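Local structure of putative cytoplasmic protein (Enterobacter cloacae, 4HFL) at residues N57-R62 against F93-M98; I127-G132 against G140-W145. The protein acts as a type VI secretion effector, an amidase that probably cuts peptide bonds in the cell-wall peptidoglycan of rival bacteria. All blocks are in the same frame, centred on the assembly; numbering follows the deposited sequence.

Contact 1 of 2, residues N57-R62 against F93-M98; sequences NACPIR and FRVKDM
P60 presses its ring against the backbone where F93 passes into R94. The ring's CG lies 3.4 Å from F93 C, and CB faces R94 O. P60 CB also meets M98 CB at 4.3 Å, one turn into helix 95-106. The M98 chain bends at chi2 and chi3, which brings its methyl CE to 3.7 Å from P60 O. With V95 chi1 at 76°, its CG1 lies between the backbone N and the carbonyl carbon. V95 CG2 takes the place anti to N and touches C59 SG at 3.9 Å. The N57 amide crosses V95 at an angle, with ND2 3.9 Å from V95 CB. The other end is held within its own segment by a capping bond: N57 OD1 accepts from C59 N at 3.2 Å, the donor above the carbonyl plane. I61 CG1 comes alongside F93 CB at 4.4 Å. One water donates to both N57 O and F93 O and ties the two backbones together. F93 points its CB away from 57-62, and its ring stacks on F55. The contact joins the first turns of helices 59-69 and 95-106. Strand 138-145 adjoins C59 and V95 through V142, and strand 90-92 touches I61 and M98.

Contact 2 of 2, residues I127-G132 against G140-W145; sequences IIIFTG and GHVTLW
I128 O is approached by two groups of the facing strand. T143 N donates to it at 2.9 Å. V142 CA adds a CA-H...O contact at 3.5 Å. I128 N answers with a bond to T143 O that is almost straight at the hydrogen (178°). The next hydrogen-bonded pair, F130 and H141, repeats the pattern. H141 N gives F130 O the shortest bond, 2.8 Å, though it is bent to 149° at the hydrogen.

On the face carrying I128, F130, H141 and T143, the methyl of T143 is the meeting point. T143 CG2 lies between the backbone N and the carbonyl carbon, while OG1 is anti to N (chi1 -171°). That places CG2 3.6 Å from I128 CG2 and at the edge of the F130 ring, near its plane. OG1 is turned to D152 and S151. I128 CG1 covers one face of the F130 ring, toward its rim. The H141 ring meets F130 CD2 at its own edge, and its NE2 bonds to D152.

On the opposite face, I129 CG1 lies 3.9 Å from V142 CG2. The side chains of I127 and L144 cross at an angle, with I127 CG1 3.8 Å from L144 CD2. I99 and L106 of helix 95-106 pack on this face. A24 and W25 of helix 21-30 touch L144, and F28 touches both L144 and T143.

The two strands form an antiparallel beta hairpin, with 138-145 at the edge of a four-stranded sheet. The H141-D152 bond on the hairpin is consistent with the histidine and its orienting partner in a clan CA cysteine peptidase site, here an aspartate where papain has an asparagine.

Contact 1 and contact 2 lie about 11 Å apart between centres and touch directly. The helix start in contact 1 faces the edge strand of contact 2. C59 SG is 3.2 Å from V142 N and 4.0 Å from H141 ND1. V95 CG2 adds packing against V142 CG2 at 4.1 Å. The cysteine of one contact is thus set beside the histidine of the other, and C59, H141 and D152 probably make up the catalytic triad of this amidase. D152 connects the contacts again, since R62 forms a salt bridge with its OD2. The disulfide C150-C154 spans the loop that carries D152.

Contact 1 of 2, residues N57-R62 against F93-M98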
# COMPACT_ATOMS: atom_id res chain seq x y z
N ASN A 57 6.24 -9.28 -3.86
CA ASN A 57 5.73 -8.34 -2.86
C ASN A 57 4.21 -8.20 -2.94
O ASN A 57 3.65 -7.71 -3.94
CB ASN A 57 6.43 -6.98 -2.99
CG ASN A 57 6.29 -6.11 -1.74
OD1 ASN A 57 5.61 -6.49 -0.78
ND2 ASN A 57 6.93 -4.95 -1.75
N ALA A 58 3.53 -8.63 -1.88
CA ALA A 58 2.07 -8.59 -1.81
C ALA A 58 1.58 -7.15 -1.63
O ALA A 58 0.46 -6.81 -2.02
CB ALA A 58 1.57 -9.48 -0.68
N CYS A 59 2.43 -6.31 -1.05
CA CYS A 59 2.03 -4.97 -0.60
C CYS A 59 1.37 -4.05 -1.66
O CYS A 59 0.24 -3.55 -1.44
CB CYS A 59 3.19 -4.29 0.14
SG CYS A 59 3.00 -2.53 0.37
N PRO A 60 2.04 -3.82 -2.80
CA PRO A 60 1.43 -2.95 -3.82
C PRO A 60 0.19 -3.55 -4.47
O PRO A 60 -0.68 -2.80 -4.94
CB PRO A 60 2.55 -2.79 -4.86
CG PRO A 60 3.45 -4.02 -4.66
CD PRO A 60 3.40 -4.26 -3.19
N ILE A 61 0.09 -4.88 -4.48
CA ILE A 61 -1.07 -5.57 -5.06
C ILE A 61 -2.27 -5.42 -4.13
O ILE A 61 -3.39 -5.12 -4.57
CB ILE A 61 -0.76 -7.06 -5.33
CG1 ILE A 61 0.60 -7.21 -6.02
CG2 ILE A 61 -1.87 -7.70 -6.17
CD1 ILE A 61 1.07 -8.65 -6.19
N ARG A 62 -2.03 -5.64 -2.83
CA ARG A 62 -3.03 -5.40 -1.80
C ARG A 62 -3.55 -3.98 -1.92
O ARG A 62 -4.76 -3.75 -2.02
CB ARG A 62 -2.40 -5.52 -0.41
CG ARG A 62 -2.11 -6.94 0.07
CD ARG A 62 -1.84 -6.92 1.57
NE ARG A 62 -1.19 -8.14 2.03
CZ ARG A 62 0.06 -8.21 2.47
NH1 ARG A 62 0.80 -7.11 2.52
NH2 ARG A 62 0.57 -9.37 2.85
N PHE A 93 2.58 -3.85 -8.96
CA PHE A 93 3.31 -4.92 -8.29
C PHE A 93 4.70 -4.44 -7.80
O PHE A 93 5.45 -5.23 -7.22
CB PHE A 93 3.43 -6.14 -9.20
CG PHE A 93 4.09 -5.85 -10.52
CD1 PHE A 93 5.47 -5.96 -10.66
CD2 PHE A 93 3.34 -5.47 -11.62
CE1 PHE A 93 6.10 -5.70 -11.87
CE2 PHE A 93 3.95 -5.21 -12.84
CZ PHE A 93 5.34 -5.32 -12.96
N ARG A 94 4.99 -3.16 -8.01
CA ARG A 94 6.19 -2.51 -7.46
C ARG A 94 5.81 -1.46 -6.40
O ARG A 94 5.00 -0.56 -6.65
CB ARG A 94 7.01 -1.84 -8.56
CG ARG A 94 7.74 -2.82 -9.46
CD ARG A 94 8.23 -2.16 -10.73
NE ARG A 94 8.40 -3.12 -11.81
CZ ARG A 94 8.80 -2.81 -13.04
NH1 ARG A 94 9.07 -1.55 -13.36
NH2 ARG A 94 8.92 -3.76 -13.97
N VAL A 95 6.41 -1.57 -5.22
CA VAL A 95 6.00 -0.69 -4.13
C VAL A 95 6.34 0.78 -4.39
O VAL A 95 5.62 1.68 -3.96
CB VAL A 95 6.51 -1.20 -2.76
CG1 VAL A 95 8.01 -0.91 -2.58
CG2 VAL A 95 5.71 -0.58 -1.63
N LYS A 96 7.43 1.03 -5.12
CA LYS A 96 7.84 2.40 -5.46
C LYS A 96 6.77 3.08 -6.31
O LYS A 96 6.55 4.30 -6.21
CB LYS A 96 9.19 2.37 -6.18
CG LYS A 96 9.15 2.86 -7.62
CD LYS A 96 10.02 1.99 -8.53
CE LYS A 96 9.87 2.42 -9.98
NZ LYS A 96 10.47 1.45 -10.93
N ASP A 97 6.10 2.29 -7.15
CA ASP A 97 5.04 2.80 -8.01
C ASP A 97 3.80 3.18 -7.21
O ASP A 97 3.16 4.20 -7.48
CB ASP A 97 4.66 1.76 -9.07
CG ASP A 97 5.76 1.53 -10.09
OD1 ASP A 97 6.68 2.37 -10.21
OD2 ASP A 97 5.69 0.50 -10.80
N MET A 98 3.45 2.36 -6.23
CA MET A 98 2.29 2.66 -5.38
C MET A 98 2.59 3.93 -4.57
O MET A 98 1.75 4.84 -4.45
CB MET A 98 2.01 1.47 -4.46
CG MET A 98 0.87 1.69 -3.47
SD MET A 98 -0.68 2.24 -4.24
CE MET A 98 -1.05 0.86 -5.34
O HOH W 1 5.05 -7.83 -6.43

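Contact 2 of 2, residues I127-G132 against G140-W145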
# COMPACT_ATOMS: atom_id res chain seq x y z
N ILE A 127 -3.98 6.10 5.63
CA ILE A 127 -3.01 5.36 4.85
C ILE A 127 -1.61 5.80 5.25
O ILE A 127 -1.33 6.99 5.32
CB ILE A 127 -3.18 5.67 3.34
CG1 ILE A 127 -4.52 5.14 2.83
CG2 ILE A 127 -2.00 5.10 2.52
CD1 ILE A 127 -4.79 5.51 1.39
N ILE A 128 -0.70 4.84 5.46
CA ILE A 128 0.66 5.18 5.87
C ILE A 128 1.71 4.45 5.03
O ILE A 128 1.56 3.26 4.73
CB ILE A 128 0.85 4.96 7.41
CG1 ILE A 128 2.11 5.66 7.92
CG2 ILE A 128 0.86 3.47 7.77
CD1 ILE A 128 2.18 5.70 9.45
N ILE A 129 2.76 5.17 4.63
CA ILE A 129 3.89 4.61 3.88
C ILE A 129 5.15 4.72 4.73
O ILE A 129 5.54 5.82 5.13
CB ILE A 129 4.19 5.43 2.61
CG1 ILE A 129 2.99 5.46 1.65
CG2 ILE A 129 5.45 4.91 1.91
CD1 ILE A 129 3.20 6.43 0.48
N PHE A 130 5.82 3.59 4.95
CA PHE A 130 7.09 3.56 5.66
C PHE A 130 8.18 3.30 4.64
O PHE A 130 8.13 2.30 3.96
CB PHE A 130 7.10 2.37 6.63
CG PHE A 130 6.04 2.43 7.70
CD1 PHE A 130 6.20 3.25 8.81
CD2 PHE A 130 4.90 1.65 7.60
CE1 PHE A 130 5.22 3.29 9.80
CE2 PHE A 130 3.93 1.68 8.59
CZ PHE A 130 4.09 2.50 9.69
N THR A 131 9.18 4.17 4.53
CA THR A 131 10.29 3.86 3.62
C THR A 131 11.58 3.78 4.38
O THR A 131 11.68 4.31 5.49
CB THR A 131 10.44 4.90 2.52
OG1 THR A 131 10.54 6.20 3.13
CG2 THR A 131 9.24 4.87 1.57
N GLY A 132 12.56 3.11 3.80
CA GLY A 132 13.85 2.97 4.46
C GLY A 132 14.79 2.17 3.60
O GLY A 132 14.75 2.25 2.36
N GLY A 140 10.22 -0.03 0.87
CA GLY A 140 9.12 0.58 1.59
C GLY A 140 7.98 -0.37 1.85
O GLY A 140 7.99 -1.51 1.37
N HIS A 141 7.00 0.10 2.61
CA HIS A 141 5.81 -0.68 2.91
C HIS A 141 4.62 0.26 3.04
O HIS A 141 4.69 1.28 3.72
CB HIS A 141 5.98 -1.50 4.19
CG HIS A 141 4.75 -2.28 4.58
ND1 HIS A 141 4.40 -3.48 4.00
CD2 HIS A 141 3.78 -2.02 5.50
CE1 HIS A 141 3.28 -3.92 4.53
NE2 HIS A 141 2.88 -3.05 5.45
N VAL A 142 3.53 -0.07 2.36
CA VAL A 142 2.35 0.77 2.41
C VAL A 142 1.25 -0.01 3.11
O VAL A 142 1.04 -1.19 2.81
CB VAL A 142 1.90 1.14 0.99
CG1 VAL A 142 0.64 1.99 1.04
CG2 VAL A 142 3.02 1.86 0.24
N THR A 143 0.57 0.62 4.06
CA THR A 143 -0.45 -0.11 4.83
C THR A 143 -1.46 0.88 5.39
O THR A 143 -1.45 2.07 5.02
CB THR A 143 0.21 -0.96 5.98
OG1 THR A 143 -0.76 -1.83 6.58
CG2 THR A 143 0.82 -0.06 7.06
N LEU A 144 -2.35 0.40 6.26
CA LEU A 144 -3.31 1.28 6.92
C LEU A 144 -2.98 1.33 8.40
O LEU A 144 -2.49 0.34 8.95
CB LEU A 144 -4.74 0.77 6.76
CG LEU A 144 -5.22 0.55 5.33
CD1 LEU A 144 -6.62 -0.04 5.32
CD2 LEU A 144 -5.22 1.85 4.55
N TRP A 145 -3.26 2.47 9.03
CA TRP A 145 -2.99 2.70 10.45
C TRP A 145 -4.27 3.18 11.11
O TRP A 145 -4.92 4.09 10.59
CB TRP A 145 -1.87 3.75 10.58
CG TRP A 145 -1.77 4.43 11.91
CD1 TRP A 145 -2.26 5.67 12.24
CD2 TRP A 145 -1.14 3.92 13.10
NE1 TRP A 145 -1.95 5.96 13.56
CE2 TRP A 145 -1.27 4.91 14.10
CE3 TRP A 145 -0.46 2.74 13.40
CZ2 TRP A 145 -0.76 4.73 15.39
CZ3 TRP A 145 0.05 2.57 14.67
CH2 TRP A 145 -0.11 3.55 15.66